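Local coordinates for hypothetical Thioesterase Protein SP_1851 (Streptococcus pneumoniae serotype 4, PDB 4XY5) that is probably a hotdog-fold thioesterase of the PaaI type that hydrolyses acyl thioesters, perhaps acyl-CoAs, at residues V29-V34 with V87-G92. The protein carries 1 engineered substitution. Numbering follows the deposited sequence.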
loop_
_atom_site.group_PDB
_atom_site.type_symbol
_atom_site.label_atom_id
_atom_site.label_comp_id
_atom_site.label_asym_id
_atom_site.label_seq_id
_atom_site.Cartn_x
_atom_site.Cartn_y
_atom_site.Cartn_z
ATOM N N VAL A 29 -6.540 -22.227 -0.918
ATOM C CA VAL A 29 -7.941 -21.830 -0.797
ATOM C C VAL A 29 -8.472 -22.281 0.569
ATOM O O VAL A 29 -8.415 -23.469 0.900
ATOM C CB VAL A 29 -8.819 -22.446 -1.907
ATOM C CG1 VAL A 29 -10.284 -22.096 -1.683
ATOM C CG2 VAL A 29 -8.353 -21.984 -3.283
ATOM N N VAL A 30 -8.988 -21.330 1.348
ATOM C CA VAL A 30 -9.534 -21.608 2.682
ATOM C C VAL A 30 -10.901 -20.956 2.788
ATOM O O VAL A 30 -11.076 -19.831 2.325
ATOM C CB VAL A 30 -8.611 -21.075 3.803
ATOM C CG1 VAL A 30 -9.255 -21.254 5.185
ATOM C CG2 VAL A 30 -7.243 -21.748 3.744
ATOM N N THR A 31 -11.870 -21.650 3.390
ATOM C CA THR A 31 -13.181 -21.054 3.606
ATOM C C THR A 31 -13.432 -20.839 5.104
ATOM O O THR A 31 -12.830 -21.503 5.950
ATOM C CB THR A 31 -14.311 -21.906 3.003
ATOM O OG1 THR A 31 -14.366 -23.175 3.663
ATOM C CG2 THR A 31 -14.083 -22.105 1.505
ATOM N N THR A 32 -14.290 -19.879 5.425
ATOM C CA THR A 32 -14.588 -19.574 6.819
ATOM C C THR A 32 -15.934 -18.874 6.896
ATOM O O THR A 32 -16.338 -18.185 5.958
ATOM C CB THR A 32 -13.488 -18.691 7.473
ATOM O OG1 THR A 32 -13.729 -18.595 8.882
ATOM C CG2 THR A 32 -13.452 -17.283 6.875
ATOM N N LYS A 33 -16.637 -19.062 8.008
ATOM C CA LYS A 33 -17.938 -18.435 8.179
ATOM C C LYS A 33 -17.834 -17.246 9.113
ATOM O O LYS A 33 -17.276 -17.370 10.200
ATOM C CB LYS A 33 -18.967 -19.423 8.741
ATOM C CG LYS A 33 -20.389 -18.870 8.662
ATOM C CD LYS A 33 -21.411 -19.849 9.206
ATOM C CE LYS A 33 -21.215 -20.069 10.683
ATOM N NZ LYS A 33 -22.279 -20.944 11.241
ATOM N N VAL A 34 -18.385 -16.112 8.682
ATOM C CA VAL A 34 -18.379 -14.887 9.478
ATOM C C VAL A 34 -19.279 -15.075 10.702
ATOM O O VAL A 34 -20.429 -15.502 10.582
ATOM C CB VAL A 34 -18.849 -13.677 8.650
ATOM C CG1 VAL A 34 -18.773 -12.395 9.461
ATOM C CG2 VAL A 34 -18.007 -13.541 7.381
ATOM N N VAL A 87 -20.242 -17.004 3.983
ATOM C CA VAL A 87 -19.116 -17.910 3.861
ATOM C C VAL A 87 -18.110 -17.218 2.954
ATOM O O VAL A 87 -18.438 -16.848 1.824
ATOM C CB VAL A 87 -19.522 -19.273 3.289
ATOM C CG1 VAL A 87 -18.282 -20.147 3.049
ATOM C CG2 VAL A 87 -20.493 -19.949 4.235
ATOM N N LEU A 88 -16.910 -16.995 3.483
ATOM C CA LEU A 88 -15.862 -16.302 2.746
ATOM C C LEU A 88 -14.859 -17.294 2.204
ATOM O O LEU A 88 -14.349 -18.142 2.937
ATOM C CB LEU A 88 -15.155 -15.286 3.648
ATOM C CG LEU A 88 -16.057 -14.236 4.277
ATOM C CD1 LEU A 88 -15.238 -13.220 5.084
ATOM C CD2 LEU A 88 -16.881 -13.553 3.205
ATOM N N THR A 89 -14.572 -17.183 0.913
ATOM C CA THR A 89 -13.539 -17.992 0.294
ATOM C C THR A 89 -12.308 -17.124 0.096
ATOM O O THR A 89 -12.365 -16.124 -0.592
ATOM C CB THR A 89 -13.998 -18.565 -1.047
ATOM O OG1 THR A 89 -15.170 -19.363 -0.832
ATOM C CG2 THR A 89 -12.901 -19.440 -1.655
ATOM N N ILE A 90 -11.212 -17.544 0.715
ATOM C CA ILE A 90 -9.956 -16.811 0.735
ATOM C C ILE A 90 -8.988 -17.547 -0.166
ATOM O O ILE A 90 -8.579 -18.663 0.143
ATOM C CB ILE A 90 -9.367 -16.732 2.162
ATOM C CG1 ILE A 90 -10.475 -16.466 3.178
ATOM C CG2 ILE A 90 -8.231 -15.672 2.237
ATOM C CD1 ILE A 90 -10.209 -17.127 4.540
ATOM N N LYS A 91 -8.642 -16.927 -1.284
ATOM C CA LYS A 91 -7.747 -17.546 -2.256
ATOM C C LYS A 91 -6.453 -16.774 -2.320
ATOM O O LYS A 91 -6.465 -15.593 -2.644
ATOM C CB LYS A 91 -8.390 -17.574 -3.644
ATOM C CG LYS A 91 -9.733 -18.289 -3.693
ATOM C CD LYS A 91 -10.256 -18.357 -5.129
ATOM C CE LYS A 91 -11.443 -19.309 -5.238
ATOM N NZ LYS A 91 -11.829 -19.516 -6.666
ATOM N N GLY A 92 -5.342 -17.444 -2.033
ATOM C CA GLY A 92 -4.045 -16.797 -2.110
ATOM C C GLY A 92 -3.163 -17.495 -3.128
ATOM O O GLY A 92 -3.247 -18.720 -3.311
#
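V30 and I90 form one hydrogen-bonded pair of this antiparallel match, T32 and L88 the next, each closed by two backbone bonds. I90 N to V30 O and L88 N to T32 O, both 2.8 Å, are nearly straight; T32 N to L88 O, at 3.0 Å, is the most bent, 143° at the hydrogen. The CA-H of T31 makes a weaker contact with L88 O, which T32 N already bonds. On the face carrying V30, T32, L88 and I90, CB, CG1 and CD1 of I90 pass close to V30 O, and CD1 reaches T32 CG2 at 4.0 Å; a chi2 of 147°, away from a staggered value, shifts CD1 slightly toward the partner strand. Beyond the strand end, V34 CG2 rests on L88 CD1 at 3.6 Å, and V34 also touches Y49. T32 turns OG1 anti to its own N (chi1 -171°), leaving CG2 for I90 while OG1 bonds the carbonyl of N17. The other face is partly exposed: T89 places CG2 3.7 Å from V29 CG1 and OG1 beside T31 CG2, and V29 CG2 lies alongside K91 CG before the extended lysine chain leads away. Strand 27-33 is flanked on its far side by strand 19-24, strand 87-97 by strand 101-109. V30 and I90 pack on I57 and T32 on Y49, seating this part of the sheet against helix 47-64, the central helix of the hotdog fold.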